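Local coordinates for putative flavoprotein decarboxylase (Streptomyces olivoviridis, PDB 6JLS) that acts as an FMN-dependent cysteine decarboxylase in the biosynthesis of thioviridamide, at residues 109-114 against 146-151; 84-89 against 119-124; 33-38 against 183-188. All coordinates share one frame; numbering follows the deposited sequence.

Overall arrangement
From the N terminus, segment 33-38 of helix 32-40 comes first; it pairs with 183-188, near the C terminus, in interaction 3, closing a loop of 144 residues that encloses the other two contacts. Inside it the remaining loops cross. Segment 84-89 opens interaction 2, 109-114 opens interaction 1, then 119-124 closes the former, joining helix 85-91 to helix 117-124, and 146-151 the latter, joining the end of helix 103-110 to helix 143-154. Interactions 1 and 2 touch, for instance where C114 packs on T119, and both meet an FMN held mostly by a second subunit. Interaction 3 lies on the opposite side of the chain's centre, joining the first and last helices of the parallel-sheet fold.

Interaction 1 of 3, residues 109-114 against 146-151; sequences LANGIC and RRNLDA. With FMN (flavin mononucleotide), chain B.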
loop_
_atom_site.group_PDB
_atom_site.type_symbol
_atom_site.label_atom_id
_atom_site.label_comp_id
_atom_site.label_asym_id
_atom_site.label_seq_id
_atom_site.Cartn_x
_atom_site.Cartn_y
_atom_site.Cartn_z
ATOM N N LEU A 109 -6.602 33.941 2.339
ATOM C CA LEU A 109 -6.911 34.791 3.486
ATOM C C LEU A 109 -7.746 35.980 3.050
ATOM O O LEU A 109 -8.768 36.295 3.670
ATOM C CB LEU A 109 -5.629 35.270 4.160
ATOM C CG LEU A 109 -4.712 34.190 4.733
ATOM C CD1 LEU A 109 -3.355 34.765 5.179
ATOM C CD2 LEU A 109 -5.404 33.474 5.885
ATOM N N ALA A 110 -7.339 36.621 1.952
ATOM C CA ALA A 110 -8.038 37.786 1.445
ATOM C C ALA A 110 -9.500 37.496 1.167
ATOM O O ALA A 110 -10.319 38.420 1.183
ATOM C CB ALA A 110 -7.360 38.283 0.171
ATOM N N ASN A 111 -9.855 36.239 0.900
ATOM C CA ASN A 111 -11.223 35.895 0.534
ATOM C C ASN A 111 -11.898 35.001 1.568
ATOM O O ASN A 111 -12.948 34.418 1.281
ATOM C CB ASN A 111 -11.261 35.247 -0.853
ATOM C CG ASN A 111 -10.906 36.229 -1.959
ATOM O OD1 ASN A 111 -11.750 37.015 -2.410
ATOM N ND2 ASN A 111 -9.650 36.208 -2.385
ATOM N N GLY A 112 -11.323 34.898 2.765
ATOM C CA GLY A 112 -11.914 34.135 3.855
ATOM C C GLY A 112 -12.028 32.638 3.630
ATOM O O GLY A 112 -12.941 32.018 4.188
ATOM N N ILE A 113 -11.131 32.036 2.848
ATOM C CA ILE A 113 -11.179 30.594 2.575
ATOM C C ILE A 113 -10.064 29.916 3.366
ATOM O O ILE A 113 -8.970 29.664 2.851
ATOM C CB ILE A 113 -11.087 30.301 1.078
ATOM C CG1 ILE A 113 -12.181 31.061 0.321
ATOM C CG2 ILE A 113 -11.158 28.791 0.803
ATOM C CD1 ILE A 113 -11.974 31.078 -1.172
ATOM N N CYS A 114 -10.352 29.568 4.625
ATOM C CA CYS A 114 -9.365 28.905 5.487
ATOM C C CYS A 114 -9.499 27.388 5.370
ATOM O O CYS A 114 -10.096 26.728 6.213
ATOM C CB CYS A 114 -9.524 29.361 6.927
ATOM S SG CYS A 114 -11.254 29.370 7.435
ATOM N N ARG A 146 -3.123 42.603 -6.166
ATOM C CA ARG A 146 -3.255 43.923 -5.557
ATOM C C ARG A 146 -4.514 44.010 -4.709
ATOM O O ARG A 146 -4.485 44.506 -3.573
ATOM C CB ARG A 146 -3.296 45.007 -6.626
ATOM C CG ARG A 146 -2.090 45.148 -7.523
ATOM C CD ARG A 146 -2.181 46.496 -8.290
ATOM N NE ARG A 146 -2.924 46.457 -9.562
ATOM C CZ ARG A 146 -4.221 46.755 -9.718
ATOM N NH1 ARG A 146 -4.979 47.105 -8.680
ATOM N NH2 ARG A 146 -4.767 46.692 -10.927
ATOM N N ARG A 147 -5.644 43.555 -5.261
ATOM C CA ARG A 147 -6.893 43.606 -4.509
ATOM C C ARG A 147 -6.842 42.709 -3.278
ATOM O O ARG A 147 -7.394 43.062 -2.229
ATOM C CB ARG A 147 -8.075 43.215 -5.398
ATOM C CG ARG A 147 -8.430 44.235 -6.476
ATOM C CD ARG A 147 -9.828 43.973 -7.044
ATOM N NE ARG A 147 -9.985 42.577 -7.444
ATOM C CZ ARG A 147 -9.628 42.117 -8.638
ATOM N NH1 ARG A 147 -9.105 42.946 -9.524
ATOM N NH2 ARG A 147 -9.780 40.831 -8.941
ATOM N N ASN A 148 -6.192 41.553 -3.382
ATOM C CA ASN A 148 -6.069 40.699 -2.212
ATOM C C ASN A 148 -5.298 41.405 -1.102
ATOM O O ASN A 148 -5.680 41.334 0.074
ATOM C CB ASN A 148 -5.404 39.379 -2.604
ATOM C CG ASN A 148 -6.321 38.477 -3.402
ATOM O OD1 ASN A 148 -7.544 38.611 -3.351
ATOM N ND2 ASN A 148 -5.735 37.540 -4.138
ATOM N N LEU A 149 -4.208 42.093 -1.454
ATOM C CA LEU A 149 -3.462 42.861 -0.461
ATOM C C LEU A 149 -4.325 43.977 0.136
ATOM O O LEU A 149 -4.279 44.232 1.348
ATOM C CB LEU A 149 -2.194 43.429 -1.097
ATOM C CG LEU A 149 -1.254 42.424 -1.782
ATOM C CD1 LEU A 149 -0.023 43.131 -2.335
ATOM C CD2 LEU A 149 -0.825 41.300 -0.834
ATOM N N ASP A 150 -5.140 44.636 -0.699
ATOM C CA ASP A 150 -6.119 45.585 -0.175
ATOM C C ASP A 150 -7.027 44.922 0.852
ATOM O O ASP A 150 -7.246 45.463 1.941
ATOM C CB ASP A 150 -6.971 46.170 -1.303
ATOM C CG ASP A 150 -6.177 47.038 -2.267
ATOM O OD1 ASP A 150 -5.035 47.438 -1.931
ATOM O OD2 ASP A 150 -6.720 47.324 -3.363
ATOM N N ALA A 151 -7.566 43.747 0.522
ATOM C CA ALA A 151 -8.456 43.065 1.456
ATOM C C ALA A 151 -7.708 42.663 2.731
ATOM O O ALA A 151 -8.244 42.794 3.837
ATOM C CB ALA A 151 -9.097 41.847 0.773
HETATM N N1 FMN B . -14.493 25.836 10.461
HETATM C C2 FMN B . -15.658 26.570 10.456
HETATM O O2 FMN B . -15.835 27.415 9.583
HETATM N N3 FMN B . -16.613 26.365 11.431
HETATM C C4 FMN B . -16.414 25.421 12.417
HETATM O O4 FMN B . -17.264 25.231 13.290
HETATM C C4A FMN B . -15.239 24.678 12.421
HETATM N N5 FMN B . -15.029 23.729 13.402
HETATM C C5A FMN B . -13.866 22.990 13.418
HETATM C C6 FMN B . -13.682 22.047 14.421
HETATM C C7 FMN B . -12.514 21.285 14.452
HETATM C C7M FMN B . -12.338 20.269 15.552
HETATM C C8 FMN B . -11.524 21.474 13.468
HETATM C C8M FMN B . -10.261 20.653 13.495
HETATM C C9 FMN B . -11.716 22.429 12.462
HETATM C C9A FMN B . -12.891 23.189 12.437
HETATM N N10 FMN B . -13.103 24.143 11.450
HETATM C C10 FMN B . -14.274 24.885 11.439
HETATM C "C1'" FMN B . -12.079 24.360 10.375
HETATM C "C2'" FMN B . -12.551 23.638 9.102
HETATM O "O2'" FMN B . -12.655 22.236 9.285
HETATM C "C3'" FMN B . -11.634 23.926 7.921
HETATM O "O3'" FMN B . -11.787 25.278 7.562
HETATM C "C4'" FMN B . -11.992 23.002 6.758
HETATM O "O4'" FMN B . -11.061 23.055 5.689
HETATM C "C5'" FMN B . -13.386 23.306 6.229
HETATM O "O5'" FMN B . -13.550 22.478 5.103
HETATM P P FMN B . -14.926 22.433 4.290
HETATM O O1P FMN B . -15.615 23.781 4.403
HETATM O O2P FMN B . -14.624 22.158 2.833
HETATM O O3P FMN B . -15.828 21.378 4.878
#
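N148 lies against A110 and N111, and its side chain can be followed outward atom by atom. CB rests on the methyl of A110, with N148 CB to A110 CB at 3.6 Å. CG sits beside the backbone N, anti to the carbonyl carbon (chi1 -73°), and this turn keeps it over the same methyl, N148 CG lying 3.7 Å from A110 CB. At the tip the amide divides its work. OD1 takes a weak hydrogen bond from the neighbouring asparagine: N111 ND2 to N148 OD1 measures 3.3 Å with an N-H...O angle of only 136°, and the two amide planes stand nearly perpendicular, 85° apart. The stronger polar partners lie elsewhere. N148 ND2 donates to N111 O of the third subunit, while N111 ND2 also bonds G107 O in its own chain.

One turn further along helix 143-154, A151 completes the apolar part, with A151 CB 4.0 Å from A110 CB and 3.7 Å from A110 O. The methyl of A110 thus packs against both N148 and A151, and with only methyls at A110 and A151 the backbones can come close, the CA atoms of A110 and N148 being 5.1 Å apart.

Beyond A110 the helix stops in a Schellman motif, G112 N bonding L109 O and I113 N bonding K108 O, with G112 at positive phi as the C-prime residue. The chain then runs on to C114, whose O accepts a hydrogen bond from FMN O3' at 2.6 Å. T102, A103 and T105 of the second subunit bind the same cofactor, and N111 packs on N111 of both the second and third subunits. This is the arrangement of a flavin site built across an interface, next to what appears to be a threefold junction of subunits.

Interaction 2 of 3, residues 84-89 against 119-124; sequences APHVRI and TQIVMA. With FMN (flavin mononucleotide), chain B.
H86 NE2 donates to Q120 OE1 across 2.6 Å, a short and fairly straight hydrogen bond with an N-H...O angle of 154°. It joins two helices of the Rossmann-like flavoprotein fold, each leading into a strand of the central parallel sheet: helix 85-91 comes before strand 95-101, and helix 117-124 before strand 129-133. Their local axes approach to 8.7 Å and cross at -39°, running roughly the same way.

The donor does not meet the amide head on. NE2 stands above the carbonyl plane of Q120, and OE1 is tilted somewhat from the plane of the imidazole, the two flat groups being turned steeply against each other. The ring reaches this place because CG of H86 is set between its own backbone N and carbonyl carbon (chi1 60°), which swings the imidazole across toward helix 117-124.

Q120 is extended beyond CG and carries its amide to the cofactor. Its nitrogen lies against the ribityl chain, Q120 NE2 to FMN C3' measuring 3.2 Å, while H86 CE1 is 4.1 Å from FMN C8M, a methyl of the flavin. The histidine-glutamine pair therefore borders an FMN to which T52, T102 and A103 of the second subunit are hydrogen-bonded.

Beside this polar link the contact is apolar. I121 lays its CG1-CD1 branch along the start of the histidine side chain, with I121 CG1 3.5 Å from H86 O and I121 CD1 3.7 Å from H86 CB. I121 also reaches A50 of strand 46-51, and H86 touches V78 of helix 75-81. Farther along, V87 CG1 meets A124 CB at 4.2 Å, while V87 CG2 lies over one face of the H86 ring near its rim, 3.6 Å above its plane.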
loop_
_atom_site.group_PDB
_atom_site.type_symbol
_atom_site.label_atom_id
_atom_site.label_comp_id
_atom_site.label_asym_id
_atom_site.label_seq_id
_atom_site.Cartn_x
_atom_site.Cartn_y
_atom_site.Cartn_z
ATOM N N ALA A 84 -8.968 21.090 18.003
ATOM C CA ALA A 84 -8.483 22.236 17.234
ATOM C C ALA A 84 -7.286 22.862 17.943
ATOM O O ALA A 84 -7.312 24.046 18.301
ATOM C CB ALA A 84 -9.595 23.265 17.022
ATOM N N PRO A 85 -6.201 22.096 18.137
ATOM C CA PRO A 85 -5.055 22.656 18.870
ATOM C C PRO A 85 -4.483 23.889 18.203
ATOM O O PRO A 85 -3.956 24.770 18.896
ATOM C CB PRO A 85 -4.048 21.499 18.884
ATOM C CG PRO A 85 -4.389 20.696 17.687
ATOM C CD PRO A 85 -5.878 20.784 17.543
ATOM N N HIS A 86 -4.597 23.987 16.877
ATOM C CA HIS A 86 -4.121 25.174 16.182
ATOM C C HIS A 86 -4.932 26.405 16.571
ATOM O O HIS A 86 -4.379 27.508 16.669
ATOM C CB HIS A 86 -4.147 24.933 14.672
ATOM C CG HIS A 86 -5.503 24.618 14.121
ATOM N ND1 HIS A 86 -6.251 23.541 14.547
ATOM C CD2 HIS A 86 -6.232 25.222 13.154
ATOM C CE1 HIS A 86 -7.387 23.504 13.874
ATOM N NE2 HIS A 86 -7.400 24.513 13.022
ATOM N N VAL A 87 -6.237 26.240 16.818
ATOM C CA VAL A 87 -7.069 27.385 17.183
ATOM C C VAL A 87 -6.788 27.810 18.621
ATOM O O VAL A 87 -6.820 29.004 18.955
ATOM C CB VAL A 87 -8.558 27.059 16.959
ATOM C CG1 VAL A 87 -9.441 28.217 17.427
ATOM C CG2 VAL A 87 -8.810 26.739 15.489
ATOM N N ARG A 88 -6.493 26.844 19.492
ATOM C CA ARG A 88 -5.987 27.189 20.813
ATOM C C ARG A 88 -4.697 27.992 20.700
ATOM O O ARG A 88 -4.503 28.975 21.421
ATOM C CB ARG A 88 -5.765 25.921 21.631
ATOM C CG ARG A 88 -5.642 26.145 23.139
ATOM C CD ARG A 88 -5.151 24.883 23.861
ATOM N NE ARG A 88 -5.875 23.680 23.443
ATOM C CZ ARG A 88 -5.361 22.729 22.664
ATOM N NH1 ARG A 88 -4.112 22.833 22.223
ATOM N NH2 ARG A 88 -6.092 21.670 22.324
ATOM N N ILE A 89 -3.815 27.604 19.779
ATOM C CA ILE A 89 -2.538 28.296 19.620
ATOM C C ILE A 89 -2.746 29.694 19.044
ATOM O O ILE A 89 -2.068 30.650 19.440
ATOM C CB ILE A 89 -1.580 27.448 18.756
ATOM C CG1 ILE A 89 -0.980 26.323 19.595
ATOM C CG2 ILE A 89 -0.481 28.306 18.161
ATOM C CD1 ILE A 89 -0.069 25.410 18.823
ATOM N N THR A 119 -4.160 28.905 7.315
ATOM C CA THR A 119 -5.185 29.927 7.111
ATOM C C THR A 119 -6.193 29.954 8.251
ATOM O O THR A 119 -6.722 31.025 8.575
ATOM C CB THR A 119 -5.908 29.716 5.779
ATOM O OG1 THR A 119 -6.339 28.347 5.676
ATOM C CG2 THR A 119 -4.984 30.058 4.609
ATOM N N GLN A 120 -6.475 28.800 8.874
ATOM C CA GLN A 120 -7.374 28.793 10.026
ATOM C C GLN A 120 -6.755 29.515 11.218
ATOM O O GLN A 120 -7.458 30.212 11.964
ATOM C CB GLN A 120 -7.735 27.364 10.410
ATOM C CG GLN A 120 -8.712 26.703 9.474
ATOM C CD GLN A 120 -8.748 25.216 9.703
ATOM O OE1 GLN A 120 -8.868 24.763 10.836
ATOM N NE2 GLN A 120 -8.591 24.441 8.632
ATOM N N ILE A 121 -5.440 29.360 11.418
ATOM C CA ILE A 121 -4.779 30.059 12.515
ATOM C C ILE A 121 -4.877 31.569 12.324
ATOM O O ILE A 121 -5.188 32.306 13.264
ATOM C CB ILE A 121 -3.321 29.593 12.648
ATOM C CG1 ILE A 121 -3.256 28.243 13.386
ATOM C CG2 ILE A 121 -2.493 30.634 13.398
ATOM C CD1 ILE A 121 -1.914 27.504 13.205
ATOM N N VAL A 122 -4.618 32.055 11.112
ATOM C CA VAL A 122 -4.655 33.495 10.873
ATOM C C VAL A 122 -6.066 34.023 11.077
ATOM O O VAL A 122 -6.278 35.013 11.786
ATOM C CB VAL A 122 -4.124 33.831 9.464
ATOM C CG1 VAL A 122 -4.356 35.333 9.131
ATOM C CG2 VAL A 122 -2.649 33.483 9.360
ATOM N N MET A 123 -7.060 33.359 10.478
ATOM C CA MET A 123 -8.425 33.869 10.583
ATOM C C MET A 123 -8.998 33.741 11.990
ATOM O O MET A 123 -9.969 34.433 12.304
ATOM C CB MET A 123 -9.336 33.174 9.579
ATOM C CG MET A 123 -9.084 33.629 8.165
ATOM S SD MET A 123 -10.356 33.064 7.037
ATOM C CE MET A 123 -11.778 33.945 7.705
ATOM N N ALA A 124 -8.424 32.889 12.845
ATOM C CA ALA A 124 -8.848 32.796 14.237
ATOM C C ALA A 124 -8.101 33.758 15.149
ATOM O O ALA A 124 -8.519 33.960 16.293
ATOM C CB ALA A 124 -8.667 31.360 14.758
HETATM N N1 FMN B . -14.493 25.836 10.461
HETATM C C2 FMN B . -15.658 26.570 10.456
HETATM O O2 FMN B . -15.835 27.415 9.583
HETATM N N3 FMN B . -16.613 26.365 11.431
HETATM C C4 FMN B . -16.414 25.421 12.417
HETATM O O4 FMN B . -17.264 25.231 13.290
HETATM C C4A FMN B . -15.239 24.678 12.421
HETATM N N5 FMN B . -15.029 23.729 13.402
HETATM C C5A FMN B . -13.866 22.990 13.418
HETATM C C6 FMN B . -13.682 22.047 14.421
HETATM C C7 FMN B . -12.514 21.285 14.452
HETATM C C7M FMN B . -12.338 20.269 15.552
HETATM C C8 FMN B . -11.524 21.474 13.468
HETATM C C8M FMN B . -10.261 20.653 13.495
HETATM C C9 FMN B . -11.716 22.429 12.462
HETATM C C9A FMN B . -12.891 23.189 12.437
HETATM N N10 FMN B . -13.103 24.143 11.450
HETATM C C10 FMN B . -14.274 24.885 11.439
HETATM C "C1'" FMN B . -12.079 24.360 10.375
HETATM C "C2'" FMN B . -12.551 23.638 9.102
HETATM O "O2'" FMN B . -12.655 22.236 9.285
HETATM C "C3'" FMN B . -11.634 23.926 7.921
HETATM O "O3'" FMN B . -11.787 25.278 7.562
HETATM C "C4'" FMN B . -11.992 23.002 6.758
HETATM O "O4'" FMN B . -11.061 23.055 5.689
HETATM C "C5'" FMN B . -13.386 23.306 6.229
HETATM O "O5'" FMN B . -13.550 22.478 5.103
HETATM P P FMN B . -14.926 22.433 4.290
HETATM O O1P FMN B . -15.615 23.781 4.403
HETATM O O2P FMN B . -14.624 22.158 2.833
HETATM O O3P FMN B . -15.828 21.378 4.878
#

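Interaction 3 of 3, residues 33-38 against 183-188; sequences PHMAAW and SVFAVA
Helix segments 33-38 and 183-188 stay well apart at the backbone, their nearest CA atoms, those of M35 and F185, being 8.7 Å from each other, so long side chains have to bridge the gap. F185 does so from one helix, and M35 and W38 from the other.

M35 and the phenyl ring of F185 make a Met-aromatic contact. M35 SD is 3.7 Å from F185 CE2 and 5.0 Å from the ring centroid, and the sulfur lies 70° off the ring normal, an oblique approach. Extended as far as SD, the methionine then bends at chi3 (-53°), and its chain runs roughly perpendicular to the phenylalanine side chain.

Both helices belong to the layer that packs on one side of the parallel sheet. M35 and F185 both rest on M21 of strand 18-23, and F185 also touches V97 of the adjacent strand 95-101, which places the sulfur-aromatic pair between helices and sheet in this alpha/beta fold. F181 adds a further aromatic neighbour to M35.

W38 touches a different part of F185. Its CG is anti to the backbone N (chi1 -171°), which sends the indole across toward helix 182-193; there W38 CZ3, on the six-membered ring, comes within 3.8 Å of F185 CB, as the indole and F185 pass one another, pointing opposite ways.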
loop_
_atom_site.group_PDB
_atom_site.type_symbol
_atom_site.label_atom_id
_atom_site.label_comp_id
_atom_site.label_asym_id
_atom_site.label_seq_id
_atom_site.Cartn_x
_atom_site.Cartn_y
_atom_site.Cartn_z
ATOM N N PRO A 33 13.701 27.235 9.723
ATOM C CA PRO A 33 14.539 26.820 10.865
ATOM C C PRO A 33 15.529 27.882 11.302
ATOM O O PRO A 33 15.746 28.067 12.507
ATOM C CB PRO A 33 15.251 25.562 10.338
ATOM C CG PRO A 33 14.315 25.004 9.312
ATOM C CD PRO A 33 13.707 26.224 8.645
ATOM N N HIS A 34 16.141 28.590 10.349
ATOM C CA HIS A 34 17.042 29.678 10.712
ATOM C C HIS A 34 16.294 30.791 11.445
ATOM O O HIS A 34 16.777 31.293 12.467
ATOM C CB HIS A 34 17.751 30.205 9.462
ATOM C CG HIS A 34 18.528 31.464 9.693
ATOM N ND1 HIS A 34 19.411 31.617 10.741
ATOM C CD2 HIS A 34 18.548 32.635 9.013
ATOM C CE1 HIS A 34 19.940 32.828 10.698
ATOM N NE2 HIS A 34 19.434 33.465 9.658
ATOM N N MET A 35 15.096 31.164 10.960
ATOM C CA MET A 35 14.293 32.198 11.621
ATOM C C MET A 35 13.836 31.746 13.007
ATOM O O MET A 35 13.846 32.535 13.961
ATOM C CB MET A 35 13.072 32.570 10.761
ATOM C CG MET A 35 13.395 33.074 9.358
ATOM S SD MET A 35 11.968 33.431 8.252
ATOM C CE MET A 35 10.992 31.926 8.297
ATOM N N ALA A 36 13.418 30.484 13.134
ATOM C CA ALA A 36 12.993 29.982 14.433
ATOM C C ALA A 36 14.140 30.016 15.432
ATOM O O ALA A 36 13.932 30.286 16.617
ATOM C CB ALA A 36 12.447 28.561 14.294
ATOM N N ALA A 37 15.360 29.734 14.972
ATOM C CA ALA A 37 16.515 29.812 15.858
ATOM C C ALA A 37 16.827 31.259 16.227
ATOM O O ALA A 37 17.113 31.560 17.389
ATOM C CB ALA A 37 17.718 29.142 15.201
ATOM N N TRP A 38 16.767 32.166 15.252
ATOM C CA TRP A 38 16.914 33.588 15.546
ATOM C C TRP A 38 15.919 34.034 16.616
ATOM O O TRP A 38 16.304 34.673 17.600
ATOM C CB TRP A 38 16.740 34.389 14.254
ATOM C CG TRP A 38 17.070 35.854 14.331
ATOM C CD1 TRP A 38 18.309 36.423 14.255
ATOM C CD2 TRP A 38 16.142 36.938 14.452
ATOM N NE1 TRP A 38 18.210 37.790 14.341
ATOM C CE2 TRP A 38 16.890 38.131 14.461
ATOM C CE3 TRP A 38 14.750 37.013 14.563
ATOM C CZ2 TRP A 38 16.296 39.386 14.579
ATOM C CZ3 TRP A 38 14.160 38.263 14.679
ATOM C CH2 TRP A 38 14.934 39.432 14.687
ATOM N N SER A 183 13.678 41.925 9.516
ATOM C CA SER A 183 12.901 43.146 9.669
ATOM C C SER A 183 11.423 42.841 9.884
ATOM O O SER A 183 10.745 43.541 10.645
ATOM C CB SER A 183 13.099 44.029 8.437
ATOM O OG SER A 183 12.335 45.213 8.521
ATOM N N VAL A 184 10.917 41.793 9.234
ATOM C CA VAL A 184 9.516 41.417 9.386
ATOM C C VAL A 184 9.240 40.959 10.815
ATOM O O VAL A 184 8.265 41.386 11.449
ATOM C CB VAL A 184 9.150 40.336 8.349
ATOM C CG1 VAL A 184 7.771 39.725 8.629
ATOM C CG2 VAL A 184 9.212 40.921 6.938
ATOM N N PHE A 185 10.105 40.096 11.355
ATOM C CA PHE A 185 9.879 39.601 12.704
ATOM C C PHE A 185 10.091 40.679 13.758
ATOM O O PHE A 185 9.519 40.579 14.850
ATOM C CB PHE A 185 10.759 38.379 12.960
ATOM C CG PHE A 185 10.187 37.127 12.375
ATOM C CD1 PHE A 185 9.226 36.402 13.069
ATOM C CD2 PHE A 185 10.549 36.711 11.099
ATOM C CE1 PHE A 185 8.667 35.259 12.513
ATOM C CE2 PHE A 185 9.995 35.568 10.532
ATOM C CZ PHE A 185 9.055 34.839 11.239
ATOM N N ALA A 186 10.863 41.722 13.443
ATOM C CA ALA A 186 11.000 42.841 14.365
ATOM C C ALA A 186 9.687 43.601 14.501
ATOM O O ALA A 186 9.291 43.979 15.611
ATOM C CB ALA A 186 12.116 43.772 13.894
ATOM N N VAL A 187 8.999 43.835 13.382
ATOM C CA VAL A 187 7.713 44.530 13.427
ATOM C C VAL A 187 6.684 43.705 14.190
ATOM O O VAL A 187 5.871 44.246 14.949
ATOM C CB VAL A 187 7.235 44.842 11.998
ATOM C CG1 VAL A 187 5.922 45.593 12.025
ATOM C CG2 VAL A 187 8.290 45.624 11.250
ATOM N N ALA A 188 6.696 42.383 13.996
ATOM C CA ALA A 188 5.774 41.518 14.721
ATOM C C ALA A 188 6.012 41.577 16.224
ATOM O O ALA A 188 5.056 41.647 17.005
ATOM C CB ALA A 188 5.910 40.084 14.228
#